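Local coordinates for protein enolase from the environmental genome shotgun sequencing of the Sargasso Sea (PDB 2QGY) that is of unknown function but, as an enolase superfamily member, probably catalyses magnesium-assisted abstraction of a proton alpha to a substrate carboxylate, at residues Glu328-Pro331 against Asp332-Asn335; Asp367-Ser370 against Glu371-Tyr375; Ile285-Ile288 against Ser289-Ser293; Glu158-Gly162 against Lys163-Gly167. All coordinates share one frame; numbering follows the deposited sequence.

Contact 1: residues Glu328-Pro331 against Asp332-Asn335; sequences EIFP and DYIN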
loop_
_atom_site.group_PDB
_atom_site.type_symbol
_atom_site.label_atom_id
_atom_site.label_comp_id
_atom_site.label_asym_id
_atom_site.label_seq_id
_atom_site.Cartn_x
_atom_site.Cartn_y
_atom_site.Cartn_z
ATOM N N GLU A 328 -18.655 0.314 -13.560
ATOM C CA GLU A 328 -18.349 1.717 -13.774
ATOM C C GLU A 328 -17.725 2.001 -15.156
ATOM O O GLU A 328 -16.751 1.325 -15.563
ATOM C CB GLU A 328 -17.350 2.198 -12.705
ATOM C CG GLU A 328 -17.019 3.664 -12.860
ATOM C CD GLU A 328 -16.203 4.215 -11.694
ATOM O OE1 GLU A 328 -15.392 3.447 -11.138
ATOM O OE2 GLU A 328 -16.402 5.393 -11.323
ATOM N N ILE A 329 -18.279 2.964 -15.873
ATOM C CA ILE A 329 -17.656 3.460 -17.120
ATOM C C ILE A 329 -17.435 4.969 -17.053
ATOM O O ILE A 329 -18.182 5.675 -16.394
ATOM C CB ILE A 329 -18.464 3.093 -18.398
ATOM C CG1 ILE A 329 -19.797 3.803 -18.413
ATOM C CG2 ILE A 329 -18.657 1.562 -18.548
ATOM C CD1 ILE A 329 -20.181 4.302 -19.787
ATOM N N PHE A 330 -16.376 5.438 -17.706
ATOM C CA PHE A 330 -16.117 6.856 -17.894
ATOM C C PHE A 330 -16.397 7.110 -19.362
ATOM O O PHE A 330 -15.594 6.737 -20.208
ATOM C CB PHE A 330 -14.660 7.205 -17.561
ATOM C CG PHE A 330 -14.411 7.348 -16.108
ATOM C CD1 PHE A 330 -14.310 8.604 -15.520
ATOM C CD2 PHE A 330 -14.299 6.216 -15.303
ATOM C CE1 PHE A 330 -14.088 8.718 -14.152
ATOM C CE2 PHE A 330 -14.080 6.320 -13.920
ATOM C CZ PHE A 330 -13.981 7.584 -13.346
ATOM N N PRO A 331 -17.586 7.649 -19.666
ATOM C CA PRO A 331 -17.938 7.792 -21.070
ATOM C C PRO A 331 -16.901 8.611 -21.842
ATOM O O PRO A 331 -16.631 8.278 -22.992
ATOM C CB PRO A 331 -19.290 8.507 -21.031
ATOM C CG PRO A 331 -19.903 8.049 -19.741
ATOM C CD PRO A 331 -18.671 8.110 -18.780
ATOM N N ASP A 332 -16.289 9.609 -21.201
ATOM C CA ASP A 332 -15.325 10.489 -21.890
ATOM C C ASP A 332 -14.005 9.803 -22.228
ATOM O O ASP A 332 -13.204 10.339 -22.981
ATOM C CB ASP A 332 -15.094 11.799 -21.141
ATOM C CG ASP A 332 -14.664 11.591 -19.680
ATOM O OD1 ASP A 332 -15.365 10.866 -18.935
ATOM O OD2 ASP A 332 -13.644 12.182 -19.286
ATOM N N TYR A 333 -13.769 8.634 -21.645
ATOM C CA TYR A 333 -12.595 7.826 -21.960
ATOM C C TYR A 333 -12.849 6.836 -23.103
ATOM O O TYR A 333 -11.919 6.126 -23.568
ATOM C CB TYR A 333 -12.186 7.034 -20.714
ATOM C CG TYR A 333 -11.462 7.842 -19.631
ATOM C CD1 TYR A 333 -11.442 9.247 -19.636
ATOM C CD2 TYR A 333 -10.793 7.183 -18.593
ATOM C CE1 TYR A 333 -10.753 9.975 -18.624
ATOM C CE2 TYR A 333 -10.122 7.891 -17.595
ATOM C CZ TYR A 333 -10.092 9.265 -17.616
ATOM O OH TYR A 333 -9.398 9.943 -16.621
ATOM N N ILE A 334 -14.105 6.740 -23.554
ATOM C CA ILE A 334 -14.412 5.730 -24.568
ATOM C C ILE A 334 -13.745 6.021 -25.923
ATOM O O ILE A 334 -13.046 5.168 -26.455
ATOM C CB ILE A 334 -15.921 5.516 -24.753
ATOM C CG1 ILE A 334 -16.562 4.957 -23.457
ATOM C CG2 ILE A 334 -16.177 4.599 -25.944
ATOM C CD1 ILE A 334 -16.363 3.440 -23.237
ATOM N N ASN A 335 -13.958 7.204 -26.486
ATOM C CA ASN A 335 -13.367 7.445 -27.810
ATOM C C ASN A 335 -11.864 7.656 -27.722
ATOM O O ASN A 335 -11.132 7.304 -28.656
ATOM C CB ASN A 335 -14.031 8.608 -28.521
ATOM C CG ASN A 335 -15.479 8.323 -28.863
ATOM O OD1 ASN A 335 -15.849 7.200 -29.230
ATOM N ND2 ASN A 335 -16.310 9.341 -28.750
#
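Phe330 overlaps Tyr333 chiefly through its CB, which sits over one face of the tyrosine ring, toward its CG side and 4.2 Å from the ring centroid, a CH-pi contact. Here the last strand of the enolase-type (β/α)7β barrel, 327-329, runs out into two consecutive type I turns that lead into helix 334-338. The two aromatic rings are near parallel, their planes 25° apart, but they are slid past each other with centroids 5.3 Å apart, so stacking overlap is slight. A chi1 of -76° keeps the Tyr333 ring alongside Phe330 CB.

The backbone fixes this spacing. Tyr333 N donates to Phe330 O at 3.0 Å, and one residue later Ile334 N donates to Pro331 O at 3.0 Å; these are the i+3 to i bonds that close the two overlapping turns. Pro331 and Asp332 take the corner positions of the first turn.

The polar ends of the turn have partners in both parts of the chain. Tyr333 OH joins Trp304 NE1 of the barrel domain to Lys34 N of the N-terminal part, and Asp332 OD2 bonds Ser26 OG, also of that part. The turn thus ties the barrel rim to the segment between strands 13-21 and 37-43, with the Phe330 side chain about 8 Å from the bound magnesium ion. The other carboxylate oxygen, Asp332 OD1, lies at the edge of the Phe330 ring, near its plane, and comes within 4.0 Å of Phe330 CB.

Contact 2: residues Asp367-Ser370 against Glu371-Tyr375; sequences DILS and ELSIY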
loop_
_atom_site.group_PDB
_atom_site.type_symbol
_atom_site.label_atom_id
_atom_site.label_comp_id
_atom_site.label_asym_id
_atom_site.label_seq_id
_atom_site.Cartn_x
_atom_site.Cartn_y
_atom_site.Cartn_z
ATOM N N ASP A 367 1.395 0.905 -32.388
ATOM C CA ASP A 367 2.095 2.116 -32.832
ATOM C C ASP A 367 1.340 3.363 -32.397
ATOM O O ASP A 367 1.964 4.348 -32.003
ATOM C CB ASP A 367 2.443 2.078 -34.329
ATOM C CG ASP A 367 3.575 1.074 -34.648
ATOM O OD1 ASP A 367 4.296 0.608 -33.712
ATOM O OD2 ASP A 367 3.751 0.755 -35.856
ATOM N N ILE A 368 0.008 3.290 -32.385
ATOM C CA ILE A 368 -0.813 4.396 -31.879
ATOM C C ILE A 368 -0.675 4.549 -30.355
ATOM O O ILE A 368 -0.520 5.665 -29.835
ATOM C CB ILE A 368 -2.310 4.294 -32.307
ATOM C CG1 ILE A 368 -2.397 4.306 -33.841
ATOM C CG2 ILE A 368 -3.121 5.454 -31.679
ATOM C CD1 ILE A 368 -3.786 4.219 -34.441
ATOM N N LEU A 369 -0.727 3.422 -29.652
ATOM C CA LEU A 369 -0.507 3.423 -28.209
ATOM C C LEU A 369 0.853 4.021 -27.859
ATOM O O LEU A 369 0.952 4.870 -26.967
ATOM C CB LEU A 369 -0.684 2.024 -27.619
ATOM C CG LEU A 369 -0.555 1.913 -26.094
ATOM C CD1 LEU A 369 -1.516 2.884 -25.380
ATOM C CD2 LEU A 369 -0.840 0.466 -25.690
ATOM N N SER A 370 1.890 3.636 -28.604
ATOM C CA SER A 370 3.208 4.231 -28.397
ATOM C C SER A 370 3.186 5.745 -28.613
ATOM O O SER A 370 3.830 6.483 -27.859
ATOM C CB SER A 370 4.264 3.584 -29.329
ATOM O OG SER A 370 4.469 2.205 -29.028
ATOM N N GLU A 371 2.467 6.207 -29.640
ATOM C CA GLU A 371 2.475 7.624 -29.991
ATOM C C GLU A 371 1.871 8.419 -28.852
ATOM O O GLU A 371 2.271 9.547 -28.595
ATOM C CB GLU A 371 1.648 7.857 -31.247
ATOM C CG GLU A 371 1.774 9.251 -31.859
ATOM C CD GLU A 371 1.039 9.353 -33.211
ATOM O OE1 GLU A 371 0.584 8.291 -33.748
ATOM O OE2 GLU A 371 0.917 10.498 -33.723
ATOM N N LEU A 372 0.905 7.798 -28.183
ATOM C CA LEU A 372 0.171 8.416 -27.079
ATOM C C LEU A 372 0.903 8.300 -25.748
ATOM O O LEU A 372 0.403 8.798 -24.733
ATOM C CB LEU A 372 -1.203 7.743 -26.961
ATOM C CG LEU A 372 -2.186 7.924 -28.117
ATOM C CD1 LEU A 372 -3.396 7.010 -27.940
ATOM C CD2 LEU A 372 -2.640 9.390 -28.251
ATOM N N SER A 373 2.074 7.655 -25.749
ATOM C CA SER A 373 2.784 7.350 -24.504
ATOM C C SER A 373 3.938 8.285 -24.206
ATOM O O SER A 373 4.633 8.758 -25.126
ATOM C CB SER A 373 3.257 5.886 -24.509
ATOM O OG SER A 373 2.109 5.033 -24.534
ATOM N N ILE A 374 4.101 8.559 -22.912
ATOM C CA ILE A 374 5.160 9.391 -22.358
ATOM C C ILE A 374 6.355 8.505 -21.951
ATOM O O ILE A 374 7.497 8.971 -21.890
ATOM C CB ILE A 374 4.616 10.241 -21.143
ATOM C CG1 ILE A 374 5.601 11.343 -20.715
ATOM C CG2 ILE A 374 4.245 9.390 -19.947
ATOM C CD1 ILE A 374 5.785 12.402 -21.785
ATOM N N TYR A 375 6.094 7.222 -21.692
ATOM C CA TYR A 375 7.130 6.292 -21.245
ATOM C C TYR A 375 6.799 4.897 -21.731
ATOM O O TYR A 375 5.630 4.539 -21.904
ATOM C CB TYR A 375 7.285 6.308 -19.712
ATOM C CG TYR A 375 7.632 7.668 -19.139
ATOM C CD1 TYR A 375 8.750 8.380 -19.596
ATOM C CD2 TYR A 375 6.841 8.252 -18.143
ATOM C CE1 TYR A 375 9.060 9.641 -19.096
ATOM C CE2 TYR A 375 7.150 9.516 -17.632
ATOM C CZ TYR A 375 8.258 10.198 -18.115
ATOM O OH TYR A 375 8.569 11.442 -17.612
#
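The flat peptide group that carries Leu369 O takes the hydroxyl of Ser373 from above its plane: OG donates to Leu369 O at 2.7 Å, 39° out of the carbonyl plane. The next one, ending in Ser370 O, is met by Ser373 N at 3.0 Å. Upstream, Ile368 O accepts from Leu372 N at 3.1 Å, as within an ordinary helical turn. The bonding thus passes from the four-residue to the three-residue spacing where helix 366-371 finishes, a worked case of a serine just beyond a helix tying down a carbonyl of its last turn. A chi1 of -64° sets the Ser373 hydroxyl beside its own backbone N, facing the helix.

Ile368 and Leu372 lie side by side and point the same way, Ile368 CG2 to Leu372 CD1 4.1 Å; both also rest on Phe340. Leu369 and Ser373 pack on Trp19 and Thr21 of strand 13-21, while Ser370 OG bonds Trp19 NE1. Strand 373-379 then joins that strand as an outer member of the antiparallel sheet, where Ile374 and Tyr375 form a classic beta bulge opposite Ile20.

Contact 3: residues Ile285-Ile288 against Ser289-Ser293; sequences IIEI and SNEAS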
loop_
_atom_site.group_PDB
_atom_site.type_symbol
_atom_site.label_atom_id
_atom_site.label_comp_id
_atom_site.label_asym_id
_atom_site.label_seq_id
_atom_site.Cartn_x
_atom_site.Cartn_y
_atom_site.Cartn_z
ATOM N N ILE A 285 -10.416 -10.617 -6.551
ATOM C CA ILE A 285 -11.710 -9.991 -6.766
ATOM C C ILE A 285 -12.826 -11.042 -6.738
ATOM O O ILE A 285 -13.867 -10.868 -6.100
ATOM C CB ILE A 285 -11.720 -9.238 -8.114
ATOM C CG1 ILE A 285 -10.892 -7.963 -7.967
ATOM C CG2 ILE A 285 -13.150 -8.918 -8.596
ATOM C CD1 ILE A 285 -10.888 -7.087 -9.161
ATOM N N ILE A 286 -12.600 -12.145 -7.434
ATOM C CA ILE A 286 -13.573 -13.246 -7.440
ATOM C C ILE A 286 -13.771 -13.879 -6.058
ATOM O O ILE A 286 -14.901 -14.179 -5.683
ATOM C CB ILE A 286 -13.169 -14.328 -8.467
ATOM C CG1 ILE A 286 -13.238 -13.792 -9.910
ATOM C CG2 ILE A 286 -14.028 -15.576 -8.301
ATOM C CD1 ILE A 286 -14.630 -13.399 -10.394
ATOM N N GLU A 287 -12.686 -14.079 -5.311
ATOM C CA GLU A 287 -12.769 -14.634 -3.961
ATOM C C GLU A 287 -13.595 -13.730 -3.046
ATOM O O GLU A 287 -14.474 -14.202 -2.327
ATOM C CB GLU A 287 -11.373 -14.829 -3.370
ATOM C CG GLU A 287 -11.361 -15.501 -1.981
ATOM C CD GLU A 287 -12.227 -16.766 -1.920
ATOM O OE1 GLU A 287 -12.066 -17.647 -2.804
ATOM O OE2 GLU A 287 -13.050 -16.893 -0.970
ATOM N N ILE A 288 -13.314 -12.434 -3.084
ATOM C CA ILE A 288 -14.085 -11.503 -2.269
ATOM C C ILE A 288 -15.535 -11.351 -2.756
ATOM O O ILE A 288 -16.439 -11.170 -1.942
ATOM C CB ILE A 288 -13.386 -10.148 -2.087
ATOM C CG1 ILE A 288 -13.895 -9.487 -0.803
ATOM C CG2 ILE A 288 -13.587 -9.233 -3.296
ATOM C CD1 ILE A 288 -13.334 -10.217 0.497
ATOM N N SER A 289 -15.780 -11.475 -4.058
ATOM C CA SER A 289 -17.148 -11.418 -4.580
ATOM C C SER A 289 -17.973 -12.563 -3.992
ATOM O O SER A 289 -19.109 -12.387 -3.549
ATOM C CB SER A 289 -17.157 -11.474 -6.110
ATOM O OG SER A 289 -16.580 -10.302 -6.660
ATOM N N ASN A 290 -17.360 -13.732 -3.919
ATOM C CA ASN A 290 -18.058 -14.935 -3.430
ATOM C C ASN A 290 -18.374 -14.809 -1.934
ATOM O O ASN A 290 -19.514 -15.052 -1.495
ATOM C CB ASN A 290 -17.188 -16.173 -3.715
ATOM C CG ASN A 290 -17.077 -16.497 -5.211
ATOM O OD1 ASN A 290 -16.272 -17.369 -5.608
ATOM N ND2 ASN A 290 -17.875 -15.822 -6.049
ATOM N N GLU A 291 -17.383 -14.395 -1.147
ATOM C CA GLU A 291 -17.623 -14.162 0.277
ATOM C C GLU A 291 -18.660 -13.070 0.504
ATOM O O GLU A 291 -19.526 -13.210 1.376
ATOM C CB GLU A 291 -16.309 -13.849 1.012
ATOM C CG GLU A 291 -15.305 -14.993 0.895
ATOM C CD GLU A 291 -13.970 -14.699 1.537
ATOM O OE1 GLU A 291 -13.901 -13.834 2.436
ATOM O OE2 GLU A 291 -12.970 -15.355 1.143
ATOM N N ALA A 292 -18.560 -11.963 -0.242
ATOM C CA ALA A 292 -19.519 -10.863 -0.121
ATOM C C ALA A 292 -20.942 -11.383 -0.399
ATOM O O ALA A 292 -21.901 -11.093 0.339
ATOM C CB ALA A 292 -19.161 -9.749 -1.107
ATOM N N SER A 293 -21.057 -12.165 -1.459
ATOM C CA SER A 293 -22.342 -12.721 -1.880
ATOM C C SER A 293 -23.032 -13.478 -0.732
ATOM O O SER A 293 -24.235 -13.285 -0.485
ATOM C CB SER A 293 -22.173 -13.616 -3.107
ATOM O OG SER A 293 -23.434 -14.100 -3.577
HETATM O O HOH W 1 -12.945 -17.964 -5.534
#
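Regular alpha-helical bonding joins Ile285-Ile288 to Ser289-Ser293, with Glu291 N donating to Glu287 O at 3.1 Å in a nearly straight bond and Ala292 N to Ile288 O at 2.8 Å. Within this frame Ile285 O accepts twice from one residue: Ser289 N at 2.9 Å and Ser289 OG at 2.8 Å, arriving from opposite faces of the carbonyl plane. The serine OG lies anti to its carbonyl carbon (chi1 -67°), which folds the hydroxyl back along the helix and satisfies it internally on a buried face, against Ile299 of strand 298-299.

On another side of the helix the two acids meet. Glu287 is bent at its second torsion (chi2 49°), while Glu291 runs extended beyond CG, and the side chains cross at a slant with OE2 of Glu287 only 2.6 Å from OE2 of Glu291. Their carboxyl planes are turned 55° from each other. The remaining oxygen, Glu287 OE1, receives a water at 2.9 Å, and the same water makes a weak bond to Asn290 OD1.

This helix, 282-294, is the crossover between barrel strands 271-272 and 298-299. Its neighbouring helices are 257-265 and 309-320: Ile288 packs on Phe260 of the first, Ile286 on Val317 and Ser320 of the second. Glu291 OE2 also forms a salt bridge with Arg261 NH2. So close an approach of two acid oxygens probably means that a proton is shared between the two OE2 atoms, with Arg261 probably helping to offset the charge that remains.

Contact 4: residues Glu158-Gly162 against Lys163-Gly167; sequences EKFYG and KKYGG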
loop_
_atom_site.group_PDB
_atom_site.type_symbol
_atom_site.label_atom_id
_atom_site.label_comp_id
_atom_site.label_asym_id
_atom_site.label_seq_id
_atom_site.Cartn_x
_atom_site.Cartn_y
_atom_site.Cartn_z
ATOM N N GLU A 158 -26.886 16.157 -18.779
ATOM C CA GLU A 158 -27.889 16.028 -19.858
ATOM C C GLU A 158 -27.441 15.080 -20.976
ATOM O O GLU A 158 -28.242 14.292 -21.499
ATOM C CB GLU A 158 -28.175 17.379 -20.495
ATOM C CG GLU A 158 -29.198 18.231 -19.808
ATOM C CD GLU A 158 -29.231 19.614 -20.406
ATOM O OE1 GLU A 158 -29.073 19.712 -21.657
ATOM O OE2 GLU A 158 -29.391 20.591 -19.627
ATOM N N LYS A 159 -26.169 15.194 -21.349
ATOM C CA LYS A 159 -25.566 14.378 -22.395
ATOM C C LYS A 159 -25.636 12.907 -21.990
ATOM O O LYS A 159 -26.164 12.088 -22.720
ATOM C CB LYS A 159 -24.122 14.832 -22.632
ATOM C CG LYS A 159 -23.395 14.117 -23.762
ATOM C CD LYS A 159 -21.877 14.407 -23.747
ATOM C CE LYS A 159 -21.531 15.812 -24.268
ATOM N NZ LYS A 159 -20.067 16.178 -24.116
ATOM N N PHE A 160 -25.092 12.585 -20.817
ATOM C CA PHE A 160 -25.184 11.240 -20.253
ATOM C C PHE A 160 -26.642 10.719 -20.180
ATOM O O PHE A 160 -26.926 9.575 -20.521
ATOM C CB PHE A 160 -24.555 11.228 -18.841
ATOM C CG PHE A 160 -23.024 11.352 -18.820
ATOM C CD1 PHE A 160 -22.294 11.715 -19.955
ATOM C CD2 PHE A 160 -22.319 11.080 -17.647
ATOM C CE1 PHE A 160 -20.909 11.840 -19.925
ATOM C CE2 PHE A 160 -20.921 11.198 -17.602
ATOM C CZ PHE A 160 -20.210 11.566 -18.749
ATOM N N TYR A 161 -27.553 11.550 -19.698
ATOM C CA TYR A 161 -28.979 11.178 -19.634
ATOM C C TYR A 161 -29.452 10.683 -21.010
ATOM O O TYR A 161 -29.976 9.573 -21.138
ATOM C CB TYR A 161 -29.819 12.363 -19.111
ATOM C CG TYR A 161 -31.316 12.209 -19.293
ATOM C CD1 TYR A 161 -32.053 11.368 -18.464
ATOM C CD2 TYR A 161 -31.998 12.921 -20.291
ATOM C CE1 TYR A 161 -33.425 11.215 -18.622
ATOM C CE2 TYR A 161 -33.383 12.775 -20.464
ATOM C CZ TYR A 161 -34.089 11.926 -19.615
ATOM O OH TYR A 161 -35.457 11.769 -19.765
ATOM N N GLY A 162 -29.205 11.495 -22.036
ATOM C CA GLY A 162 -29.507 11.130 -23.425
ATOM C C GLY A 162 -29.017 9.761 -23.848
ATOM O O GLY A 162 -29.602 9.128 -24.731
ATOM N N LYS A 163 -27.959 9.280 -23.186
ATOM C CA LYS A 163 -27.300 8.052 -23.604
ATOM C C LYS A 163 -27.919 6.806 -22.986
ATOM O O LYS A 163 -27.591 5.700 -23.374
ATOM C CB LYS A 163 -25.797 8.122 -23.296
ATOM C CG LYS A 163 -25.049 9.265 -23.983
ATOM C CD LYS A 163 -25.014 9.119 -25.506
ATOM C CE LYS A 163 -24.427 7.782 -25.954
ATOM N NZ LYS A 163 -25.176 7.217 -27.126
ATOM N N LYS A 164 -28.820 6.994 -22.030
ATOM C CA LYS A 164 -29.579 5.883 -21.447
ATOM C C LYS A 164 -28.709 4.831 -20.740
ATOM O O LYS A 164 -28.992 3.630 -20.825
ATOM C CB LYS A 164 -30.483 5.223 -22.508
ATOM C CG LYS A 164 -31.518 6.181 -23.131
ATOM C CD LYS A 164 -32.184 5.575 -24.391
ATOM C CE LYS A 164 -33.056 4.362 -24.083
ATOM N NZ LYS A 164 -33.798 4.546 -22.807
ATOM N N TYR A 165 -27.660 5.294 -20.045
ATOM C CA TYR A 165 -26.862 4.426 -19.156
ATOM C C TYR A 165 -27.705 3.853 -18.019
ATOM O O TYR A 165 -28.817 4.310 -17.775
ATOM C CB TYR A 165 -25.703 5.206 -18.543
ATOM C CG TYR A 165 -24.794 5.868 -19.541
ATOM C CD1 TYR A 165 -24.112 5.126 -20.487
ATOM C CD2 TYR A 165 -24.613 7.243 -19.527
ATOM C CE1 TYR A 165 -23.271 5.738 -21.409
ATOM C CE2 TYR A 165 -23.766 7.866 -20.429
ATOM C CZ TYR A 165 -23.097 7.107 -21.357
ATOM O OH TYR A 165 -22.270 7.711 -22.265
ATOM N N GLY A 166 -27.164 2.867 -17.309
ATOM C CA GLY A 166 -27.889 2.251 -16.197
ATOM C C GLY A 166 -27.960 3.123 -14.965
ATOM O O GLY A 166 -28.639 2.772 -13.997
ATOM N N GLY A 167 -27.258 4.260 -14.995
ATOM C CA GLY A 167 -27.116 5.126 -13.829
ATOM C C GLY A 167 -26.109 6.223 -14.096
ATOM O O GLY A 167 -25.356 6.147 -15.055
HETATM O O HOH W 2 -27.957 7.781 -18.668
#
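Phe160 O is gripped by Lys163 N at 2.9 Å and by a water that donates to it at 2.8 Å. That water also accepts a weak bond from Tyr165 N, so it bridges the last turn of helix 150-162 to the chain leaving it. Beside it, Lys164 N donates to Tyr161 O at 3.0 Å; both amide bonds have three-residue spacing, the tightening often seen where a helix winds down. Lys164 then leaves helical geometry with a positive phi of 62°, redirecting the chain.

The turn brings Tyr165 back against Phe160. The rings form an offset edge-to-face pair, the edge of Tyr165 toward the face of Phe160, with planes at 90° and centroids 5.7 Å apart. Tyr165 CE2 does the touching, 3.8 Å from Phe160 CB, which lies in the plane of the tyrosine ring at its edge. One face of that ring is covered, toward the rim, by Lys163 CB. Lys163 CG meanwhile rests 3.3 Å from Lys159 O.

Both aromatics also pack on Pro331 and on Ala140 of strand 135-141, whereas Lys159 NZ turns to Gln156 and to a salt bridge with Asp28. The whole is a helix-to-strand turn of a β/α barrel: helix 150-162 ends, and the chain turns at Lys164 and runs through Gly166 and Gly167 into strand 168-170, parallel to strand 135-141.

How the contacts relate
Contacts 1 and 4 touch: Pro331 of contact 1 meets both Phe160 and Tyr165 of contact 4, its CB lying 3.3 Å from Tyr165 OH, so the exit of the last barrel strand packs on the turn after the first barrel helix. Contact 1 is buried, whereas contact 4 is mostly surface; both pair aromatic rings, nearly parallel in one and perpendicular in the other. Contact 3, partly buried and across the chain's centre from contacts 1 and 2, instead sets acids and a serine along an unbroken helix. Contact 2 lies at the surface, about 36 Å from contact 3 between centres, and shares with it a serine hydroxyl bonded to a carbonyl four residues back.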